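Local coordinates for protein bacterial leucyl aminopeptidase (Legionella pneumophila, PDB 6ESL) that is a type II-secreted zinc aminopeptidase of family M28 that probably removes amino-terminal residues, leucine among them, from peptides for nutrient acquisition, at residues B[247-252]-B[268-273]; B[137-142]-B[157-162]. All blocks are in the same frame, centred on the assembly; numbering follows the deposited sequence.

How the interactions relate
Interaction 2 (137-142 with 157-162) closes before interaction 1 (247-252 with 268-273) opens, and their centres lie 21 Å apart. Interaction 1 packs helix 261-272 on one face of the mixed sheet through Tyr249 and Ile251. Interaction 2 pairs helices 130-142 and 151-170 on the side served by Trp252, which also packs against helix 220-239. The two join directly where Trp252 CG lies 3.9 Å from Leu160 CD1. Strand 248-253 thus has helical packing on both sides. Zinc ligands sit close in sequence to these elements: His209 ends strand 203-209, Asp222 lies in the first turn of helix 220-239, and Glu257 follows strand 248-253.

Interaction 1: B[247-252]-B[268-273]; sequences PIYFIW and QHFQEQ
Tyr249 and Phe270 meet ring to ring where strand 248-253 is covered by helix 261-272. The helix belongs to a beta-alpha-beta crossover that leads from this strand to strand 277-282, a parallel strand of the mixed sheet lying beyond strand 203-209, as expected for the alpha/beta core of an M28 peptidase. The nearest CA atoms, those of Tyr249 and Phe270, are 11.5 Å apart, so side chains alone bridge the gap, and no hydrogen bond crosses it.

The aromatic part is a T-shaped pair: Phe270 presents its edge to a face of Tyr249. The centroids stand 5.0 Å apart with the planes at 61°, a tilted version of the edge-to-face form. Tyr249 CG lies anti to its own carbonyl carbon (chi1 -68°), and the ring projects from the strand to offer that face. Ile275, in the loop after the helix, touches the side chains of both Tyr249 and Phe270, while Trp339 makes another edge-to-face pair with Phe270.

The aliphatic part is smaller. Ile251, two residues along and on the same side of the sheet, extends its CG1 branch until CD1 comes within 4.2 Å of Phe270 CZ; this approach to the ring is oblique. All three residues are buried, although the two segments bury just 119 Å² between them, as suits a contact made by one helix side chain on two strand side chains. The ring of Phe270 leads with CZ, which sits 3.8 Å above the Tyr249 ring plane, over its centre, while the neighbouring CE2 comes 3.9 Å from Tyr249 CE1.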
ATOM      1  N   PRO B 247     -24.055  10.533  -2.625  1.00 53.00           N
ATOM      2  CA  PRO B 247     -24.259  10.455  -4.077  1.00 50.89           C
ATOM      3  C   PRO B 247     -23.186   9.519  -4.706  1.00 47.20           C
ATOM      4  O   PRO B 247     -22.036   9.420  -4.210  1.00 43.44           O
ATOM      5  CB  PRO B 247     -24.059  11.883  -4.538  1.00 51.09           C
ATOM      6  CG  PRO B 247     -23.230  12.528  -3.485  1.00 52.11           C
ATOM      7  CD  PRO B 247     -23.399  11.790  -2.207  1.00 52.42           C
ATOM      8  N   ILE B 248     -23.595   8.862  -5.784  1.00 46.49           N
ATOM      9  CA  ILE B 248     -22.759   7.966  -6.536  1.00 44.82           C
ATOM     10  C   ILE B 248     -22.553   8.524  -7.953  1.00 43.61           C
ATOM     11  O   ILE B 248     -23.528   8.611  -8.744  1.00 45.85           O
ATOM     12  CB  ILE B 248     -23.380   6.564  -6.619  1.00 46.45           C
ATOM     13  CG1 ILE B 248     -23.432   5.916  -5.234  1.00 47.50           C
ATOM     14  CG2 ILE B 248     -22.570   5.671  -7.536  1.00 47.10           C
ATOM     15  CD1 ILE B 248     -24.428   4.750  -5.198  1.00 48.81           C
ATOM     16  N   TYR B 249     -21.303   8.797  -8.331  1.00 38.96           N
ATOM     17  CA  TYR B 249     -21.135   9.271  -9.705  1.00 39.18           C
ATOM     18  C   TYR B 249     -20.571   8.164 -10.601  1.00 36.14           C
ATOM     19  O   TYR B 249     -19.608   7.519 -10.270  1.00 38.29           O
ATOM     20  CB  TYR B 249     -20.268  10.548  -9.786  1.00 38.96           C
ATOM     21  CG  TYR B 249     -20.831  11.844  -9.210  1.00 40.36           C
ATOM     22  CD1 TYR B 249     -20.644  12.167  -7.910  1.00 41.96           C
ATOM     23  CD2 TYR B 249     -21.473  12.803 -10.057  1.00 43.39           C
ATOM     24  CE1 TYR B 249     -21.127  13.387  -7.377  1.00 43.86           C
ATOM     25  CE2 TYR B 249     -21.954  14.006  -9.569  1.00 45.04           C
ATOM     26  CZ  TYR B 249     -21.767  14.300  -8.232  1.00 46.53           C
ATOM     27  OH  TYR B 249     -22.158  15.495  -7.720  1.00 49.09           O
ATOM     28  N   PHE B 250     -21.138   8.031 -11.759  1.00 34.64           N
ATOM     29  CA  PHE B 250     -20.544   7.326 -12.853  1.00 33.33           C
ATOM     30  C   PHE B 250     -20.042   8.273 -13.924  1.00 33.43           C
ATOM     31  O   PHE B 250     -20.777   9.054 -14.435  1.00 33.45           O
ATOM     32  CB  PHE B 250     -21.444   6.218 -13.451  1.00 33.61           C
ATOM     33  CG  PHE B 250     -21.673   5.075 -12.516  1.00 33.74           C
ATOM     34  CD1 PHE B 250     -22.723   5.155 -11.567  1.00 36.49           C
ATOM     35  CD2 PHE B 250     -20.912   3.879 -12.583  1.00 33.21           C
ATOM     36  CE1 PHE B 250     -22.953   4.068 -10.692  1.00 37.13           C
ATOM     37  CE2 PHE B 250     -21.139   2.801 -11.733  1.00 32.62           C
ATOM     38  CZ  PHE B 250     -22.140   2.902 -10.780  1.00 36.14           C
ATOM     39  N   ILE B 251     -18.737   8.181 -14.268  1.00 30.86           N
ATOM     40  CA  ILE B 251     -18.139   9.166 -15.125  1.00 29.87           C
ATOM     41  C   ILE B 251     -17.401   8.501 -16.257  1.00 28.69           C
ATOM     42  O   ILE B 251     -16.570   7.638 -16.001  1.00 28.31           O
ATOM     43  CB  ILE B 251     -17.179  10.085 -14.302  1.00 29.93           C
ATOM     44  CG1 ILE B 251     -17.905  10.628 -13.082  1.00 30.67           C
ATOM     45  CG2 ILE B 251     -16.662  11.222 -15.200  1.00 30.59           C
ATOM     46  CD1 ILE B 251     -17.259  11.772 -12.324  1.00 32.19           C
ATOM     47  N   TRP B 252     -17.620   8.966 -17.492  1.00 27.81           N
ATOM     48  CA  TRP B 252     -16.863   8.550 -18.620  1.00 26.96           C
ATOM     49  C   TRP B 252     -16.039   9.745 -19.100  1.00 27.75           C
ATOM     50  O   TRP B 252     -16.580  10.688 -19.645  1.00 27.58           O
ATOM     51  CB  TRP B 252     -17.705   8.020 -19.717  1.00 28.70           C
ATOM     52  CG  TRP B 252     -18.435   6.671 -19.375  1.00 30.11           C
ATOM     53  CD1 TRP B 252     -18.045   5.424 -19.724  1.00 30.01           C
ATOM     54  CD2 TRP B 252     -19.629   6.498 -18.583  1.00 31.82           C
ATOM     55  NE1 TRP B 252     -18.912   4.483 -19.228  1.00 30.93           N
ATOM     56  CE2 TRP B 252     -19.889   5.114 -18.527  1.00 31.90           C
ATOM     57  CE3 TRP B 252     -20.499   7.378 -17.898  1.00 33.56           C
ATOM     58  CZ2 TRP B 252     -21.027   4.585 -17.845  1.00 34.87           C
ATOM     59  CZ3 TRP B 252     -21.607   6.820 -17.190  1.00 34.07           C
ATOM     60  CH2 TRP B 252     -21.848   5.460 -17.179  1.00 33.34           C
ATOM     61  N   GLN B 268     -11.473  19.631 -11.801  1.00 39.08           N
ATOM     62  CA  GLN B 268     -11.520  21.058 -11.666  1.00 43.34           C
ATOM     63  C   GLN B 268     -12.969  21.522 -11.516  1.00 44.85           C
ATOM     64  O   GLN B 268     -13.239  22.399 -10.702  1.00 46.63           O
ATOM     65  CB  GLN B 268     -10.864  21.762 -12.862  1.00 46.33           C
ATOM     66  CG  GLN B 268     -10.498  23.212 -12.573  1.00 51.30           C
ATOM     67  CD  GLN B 268      -9.702  23.897 -13.705  1.00 54.76           C
ATOM     68  OE1 GLN B 268     -10.047  24.975 -14.170  1.00 58.96           O
ATOM     69  NE2 GLN B 268      -8.633  23.285 -14.133  1.00 54.36           N
ATOM     70  N   HIS B 269     -13.875  20.939 -12.301  1.00 45.22           N
ATOM     71  CA  HIS B 269     -15.286  21.205 -12.205  1.00 46.51           C
ATOM     72  C   HIS B 269     -15.786  20.970 -10.770  1.00 48.16           C
ATOM     73  O   HIS B 269     -16.501  21.848 -10.228  1.00 48.38           O
ATOM     74  CB  HIS B 269     -16.106  20.383 -13.185  1.00 45.02           C
ATOM     75  CG  HIS B 269     -17.573  20.704 -13.172  1.00 47.65           C
ATOM     76  ND1 HIS B 269     -18.448  20.125 -12.272  1.00 48.84           N
ATOM     77  CD2 HIS B 269     -18.306  21.578 -13.906  1.00 48.10           C
ATOM     78  CE1 HIS B 269     -19.665  20.616 -12.466  1.00 49.39           C
ATOM     79  NE2 HIS B 269     -19.606  21.469 -13.467  1.00 49.58           N
ATOM     80  N   PHE B 270     -15.419  19.830 -10.192  1.00 43.72           N
ATOM     81  CA  PHE B 270     -15.852  19.490  -8.853  1.00 46.74           C
ATOM     82  C   PHE B 270     -15.257  20.431  -7.799  1.00 49.72           C
ATOM     83  O   PHE B 270     -15.925  20.743  -6.812  1.00 51.62           O
ATOM     84  CB  PHE B 270     -15.446  18.055  -8.467  1.00 43.74           C
ATOM     85  CG  PHE B 270     -16.441  16.978  -8.917  1.00 43.46           C
ATOM     86  CD1 PHE B 270     -16.820  16.860 -10.216  1.00 43.84           C
ATOM     87  CD2 PHE B 270     -16.897  16.044  -8.025  1.00 44.19           C
ATOM     88  CE1 PHE B 270     -17.725  15.861 -10.628  1.00 43.93           C
ATOM     89  CE2 PHE B 270     -17.754  15.001  -8.440  1.00 44.17           C
ATOM     90  CZ  PHE B 270     -18.159  14.904  -9.737  1.00 42.92           C
ATOM     91  N   GLN B 271     -14.007  20.856  -7.978  1.00 49.83           N
ATOM     92  CA  GLN B 271     -13.363  21.747  -7.042  1.00 53.78           C
ATOM     93  C   GLN B 271     -14.035  23.160  -7.086  1.00 56.76           C
ATOM     94  O   GLN B 271     -14.357  23.703  -6.073  1.00 55.37           O
ATOM     95  CB  GLN B 271     -11.908  21.816  -7.383  1.00 56.21           C
ATOM     96  CG  GLN B 271     -11.122  22.585  -6.413  1.00 64.96           C
ATOM     97  CD  GLN B 271      -9.590  22.524  -6.655  1.00 72.81           C
ATOM     98  OE1 GLN B 271      -9.012  21.789  -7.561  1.00 66.09           O
ATOM     99  NE2 GLN B 271      -8.888  23.326  -5.811  1.00 79.32           N
ATOM    100  N   GLU B 272     -14.302  23.675  -8.279  1.00 56.68           N
ATOM    101  CA  GLU B 272     -14.910  24.964  -8.477  1.00 60.36           C
ATOM    102  C   GLU B 272     -16.372  25.021  -8.062  1.00 63.73           C
ATOM    103  O   GLU B 272     -16.837  26.104  -7.708  1.00 66.94           O
ATOM    104  CB  GLU B 272     -14.829  25.353  -9.934  1.00 60.63           C
ATOM    105  CG  GLU B 272     -13.438  25.681 -10.429  1.00 60.15           C
ATOM    106  CD  GLU B 272     -13.374  25.726 -11.963  1.00 61.81           C
ATOM    107  OE1 GLU B 272     -14.340  25.266 -12.673  1.00 61.81           O
ATOM    108  OE2 GLU B 272     -12.334  26.211 -12.442  1.00 60.00           O
ATOM    109  N   GLN B 273     -17.025  23.867  -7.993  1.00 61.15           N
ATOM    110  CA  GLN B 273     -18.402  23.775  -7.527  1.00 62.74           C
ATOM    111  C   GLN B 273     -18.465  23.214  -6.096  1.00 62.91           C
ATOM    112  O   GLN B 273     -19.548  22.920  -5.591  1.00 64.95           O
ATOM    113  CB  GLN B 273     -19.233  22.905  -8.472  1.00 61.81           C
ATOM    114  CG  GLN B 273     -19.306  23.431  -9.896  1.00 62.08           C
ATOM    115  CD  GLN B 273     -19.933  24.809  -9.977  1.00 63.68           C
ATOM    116  OE1 GLN B 273     -20.358  25.369  -8.967  1.00 68.32           O
ATOM    117  NE2 GLN B 273     -19.993  25.363 -11.182  1.00 62.39           N
TER

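Interaction 2: B[137-142]-B[157-162]; sequences LTHMTS and ANWLKS
His139 and Trp159 lie face against face in an offset stack. The imidazole and the five-membered ring of the indole have centroids 3.8 Å apart and planes only 12° from parallel. The overlap spreads onto the six-membered ring, with His139 CG 3.5 Å from Trp159 CZ2. The aliphatic carbon His139 CB rests nearby, 3.8 Å from Trp159 CH2. In both side chains CG lies opposite the backbone N (chi1 -176° in Trp159), which carries each ring out from its own helix to pass alongside the other, pointing the opposite way.

Beside the stack, Met140 makes the second contact. Its CG approaches the indole obliquely, 4.0 Å from Trp159 CZ3, and the chain then bends at chi3. The sulfur SD lies 4.4 Å from Leu160 CD2, so an apolar layer continues inward from the stack.

These side chains join helices 130-142 and 151-170 into an antiparallel helical hairpin. The short segments run at 161° with their axes 11.6 Å apart, a gap spanned by the His139-Trp159 stack, with Met140 and Leu160 beside it. Tyr143, next in the chain after 137-142, meets the His139 ring and also touches the Trp159 side chain. Deeper in, Met140 reaches Ser227 and Leu160 reaches Met231, both on helix 220-239, while Leu160 also touches Leu191 of the sheet. The Met140 side chain is about 11 Å from a bound zinc ion.

Within 137-142, side-chain hydroxyls double the backbone bonds: His139 O takes bonds from Ser142 N and Ser142 OG, the hydroxyl lying in the carbonyl plane on a lone pair at 2.9 Å from that oxygen. Two residues earlier, Leu137 O is held from opposite faces of its plane by Thr141 N and Thr141 OG1.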
ATOM      1  N   LEU B 137     -20.035  -3.088 -25.397  1.00 35.06           N
ATOM      2  CA  LEU B 137     -18.699  -3.170 -26.021  1.00 33.82           C
ATOM      3  C   LEU B 137     -18.791  -3.333 -27.558  1.00 34.59           C
ATOM      4  O   LEU B 137     -18.010  -2.748 -28.352  1.00 32.04           O
ATOM      5  CB  LEU B 137     -17.919  -4.284 -25.382  1.00 32.89           C
ATOM      6  CG  LEU B 137     -16.447  -4.321 -25.797  1.00 34.49           C
ATOM      7  CD1 LEU B 137     -15.673  -3.054 -25.595  1.00 34.22           C
ATOM      8  CD2 LEU B 137     -15.788  -5.406 -25.000  1.00 36.40           C
ATOM      9  N   THR B 138     -19.767  -4.125 -27.976  1.00 33.87           N
ATOM     10  CA  THR B 138     -20.044  -4.250 -29.411  1.00 36.04           C
ATOM     11  C   THR B 138     -20.328  -2.884 -29.984  1.00 34.94           C
ATOM     12  O   THR B 138     -19.729  -2.500 -30.964  1.00 34.42           O
ATOM     13  CB  THR B 138     -21.160  -5.273 -29.652  1.00 36.39           C
ATOM     14  OG1 THR B 138     -20.650  -6.551 -29.205  1.00 37.62           O
ATOM     15  CG2 THR B 138     -21.626  -5.340 -31.165  1.00 38.04           C
ATOM     16  N   HIS B 139     -21.215  -2.146 -29.355  1.00 37.25           N
ATOM     17  CA  HIS B 139     -21.551  -0.824 -29.908  1.00 38.86           C
ATOM     18  C   HIS B 139     -20.339   0.111 -29.835  1.00 36.62           C
ATOM     19  O   HIS B 139     -19.956   0.759 -30.817  1.00 36.48           O
ATOM     20  CB  HIS B 139     -22.689  -0.235 -29.120  1.00 43.18           C
ATOM     21  CG  HIS B 139     -23.207   1.030 -29.729  1.00 48.10           C
ATOM     22  ND1 HIS B 139     -22.624   2.263 -29.470  1.00 49.52           N
ATOM     23  CD2 HIS B 139     -24.169   1.247 -30.663  1.00 47.10           C
ATOM     24  CE1 HIS B 139     -23.234   3.182 -30.198  1.00 48.65           C
ATOM     25  NE2 HIS B 139     -24.175   2.599 -30.909  1.00 47.91           N
ATOM     26  N   MET B 140     -19.648   0.158 -28.686  1.00 35.41           N
ATOM     27  CA  MET B 140     -18.536   1.148 -28.554  1.00 34.12           C
ATOM     28  C   MET B 140     -17.465   0.858 -29.565  1.00 31.60           C
ATOM     29  O   MET B 140     -16.964   1.785 -30.182  1.00 31.58           O
ATOM     30  CB  MET B 140     -17.927   1.132 -27.153  1.00 35.41           C
ATOM     31  CG  MET B 140     -18.822   1.780 -26.123  1.00 39.14           C
ATOM     32  SD  MET B 140     -17.975   2.088 -24.547  1.00 38.36           S
ATOM     33  CE  MET B 140     -16.883   3.474 -24.912  1.00 37.53           C
ATOM     34  N   THR B 141     -17.137  -0.416 -29.770  1.00 30.81           N
ATOM     35  CA  THR B 141     -16.059  -0.752 -30.702  1.00 32.38           C
ATOM     36  C   THR B 141     -16.428  -0.588 -32.191  1.00 34.84           C
ATOM     37  O   THR B 141     -15.569  -0.671 -33.049  1.00 36.40           O
ATOM     38  CB  THR B 141     -15.517  -2.157 -30.490  1.00 32.97           C
ATOM     39  OG1 THR B 141     -16.567  -3.167 -30.662  1.00 33.58           O
ATOM     40  CG2 THR B 141     -14.891  -2.336 -29.080  1.00 31.56           C
ATOM     41  N   SER B 142     -17.678  -0.271 -32.474  1.00 36.72           N
ATOM     42  CA  SER B 142     -18.086  -0.101 -33.863  1.00 39.67           C
ATOM     43  C   SER B 142     -17.903   1.308 -34.327  1.00 41.30           C
ATOM     44  O   SER B 142     -17.881   1.511 -35.554  1.00 39.96           O
ATOM     45  CB  SER B 142     -19.523  -0.577 -34.056  1.00 43.90           C
ATOM     46  OG  SER B 142     -20.341   0.475 -33.628  1.00 48.45           O
ATOM     47  N   ALA B 157     -19.816  10.119 -26.694  1.00 34.42           N
ATOM     48  CA  ALA B 157     -20.261  10.765 -25.472  1.00 34.46           C
ATOM     49  C   ALA B 157     -21.820  10.931 -25.406  1.00 36.06           C
ATOM     50  O   ALA B 157     -22.471  10.706 -24.349  1.00 34.11           O
ATOM     51  CB  ALA B 157     -19.611  12.150 -25.379  1.00 34.67           C
ATOM     52  N   ASN B 158     -22.376  11.459 -26.521  1.00 36.76           N
ATOM     53  CA  ASN B 158     -23.853  11.540 -26.669  1.00 39.90           C
ATOM     54  C   ASN B 158     -24.616  10.171 -26.426  1.00 39.91           C
ATOM     55  O   ASN B 158     -25.590  10.113 -25.693  1.00 41.29           O
ATOM     56  CB  ASN B 158     -24.189  12.008 -28.079  1.00 40.67           C
ATOM     57  CG  ASN B 158     -23.904  13.468 -28.300  1.00 41.86           C
ATOM     58  OD1 ASN B 158     -23.744  14.239 -27.373  1.00 41.63           O
ATOM     59  ND2 ASN B 158     -23.933  13.861 -29.575  1.00 43.32           N
ATOM     60  N   TRP B 159     -24.113   9.110 -27.036  1.00 40.59           N
ATOM     61  CA  TRP B 159     -24.687   7.744 -26.859  1.00 41.66           C
ATOM     62  C   TRP B 159     -24.592   7.242 -25.427  1.00 40.22           C
ATOM     63  O   TRP B 159     -25.539   6.785 -24.889  1.00 39.83           O
ATOM     64  CB  TRP B 159     -24.007   6.789 -27.795  1.00 43.65           C
ATOM     65  CG  TRP B 159     -24.598   5.447 -27.733  1.00 48.25           C
ATOM     66  CD1 TRP B 159     -25.804   5.034 -28.316  1.00 52.67           C
ATOM     67  CD2 TRP B 159     -24.074   4.314 -27.076  1.00 48.83           C
ATOM     68  NE1 TRP B 159     -25.992   3.703 -28.059  1.00 53.90           N
ATOM     69  CE2 TRP B 159     -24.968   3.246 -27.283  1.00 50.24           C
ATOM     70  CE3 TRP B 159     -22.910   4.080 -26.337  1.00 49.32           C
ATOM     71  CZ2 TRP B 159     -24.749   1.969 -26.748  1.00 53.32           C
ATOM     72  CZ3 TRP B 159     -22.698   2.780 -25.805  1.00 49.31           C
ATOM     73  CH2 TRP B 159     -23.589   1.777 -25.992  1.00 51.68           C
ATOM     74  N   LEU B 160     -23.453   7.398 -24.754  1.00 36.66           N
ATOM     75  CA  LEU B 160     -23.367   7.026 -23.360  1.00 36.38           C
ATOM     76  C   LEU B 160     -24.336   7.770 -22.467  1.00 38.08           C
ATOM     77  O   LEU B 160     -24.984   7.199 -21.543  1.00 37.91           O
ATOM     78  CB  LEU B 160     -21.889   7.213 -22.807  1.00 35.92           C
ATOM     79  CG  LEU B 160     -20.850   6.354 -23.477  1.00 35.48           C
ATOM     80  CD1 LEU B 160     -19.373   6.773 -23.178  1.00 34.65           C
ATOM     81  CD2 LEU B 160     -21.078   4.907 -23.089  1.00 35.59           C
ATOM     82  N   LYS B 161     -24.453   9.071 -22.724  1.00 38.94           N
ATOM     83  CA  LYS B 161     -25.344   9.896 -21.956  1.00 40.91           C
ATOM     84  C   LYS B 161     -26.816   9.391 -22.143  1.00 44.39           C
ATOM     85  O   LYS B 161     -27.513   9.228 -21.143  1.00 43.21           O
ATOM     86  CB  LYS B 161     -25.214  11.351 -22.425  1.00 42.16           C
ATOM     87  CG  LYS B 161     -26.137  12.342 -21.740  1.00 45.30           C
ATOM     88  CD  LYS B 161     -25.650  13.784 -22.046  1.00 46.46           C
ATOM     89  CE  LYS B 161     -26.179  14.850 -21.107  1.00 48.51           C
ATOM     90  NZ  LYS B 161     -27.621  15.108 -21.502  1.00 50.38           N
ATOM     91  N   SER B 162     -27.223   9.113 -23.383  1.00 45.46           N
ATOM     92  CA  SER B 162     -28.631   8.608 -23.692  1.00 51.55           C
ATOM     93  C   SER B 162     -28.855   7.309 -23.008  1.00 51.60           C
ATOM     94  O   SER B 162     -29.887   7.130 -22.396  1.00 52.17           O
ATOM     95  CB  SER B 162     -28.850   8.260 -25.143  1.00 52.78           C
ATOM     96  OG  SER B 162     -28.848   9.408 -25.864  1.00 60.75           O
TER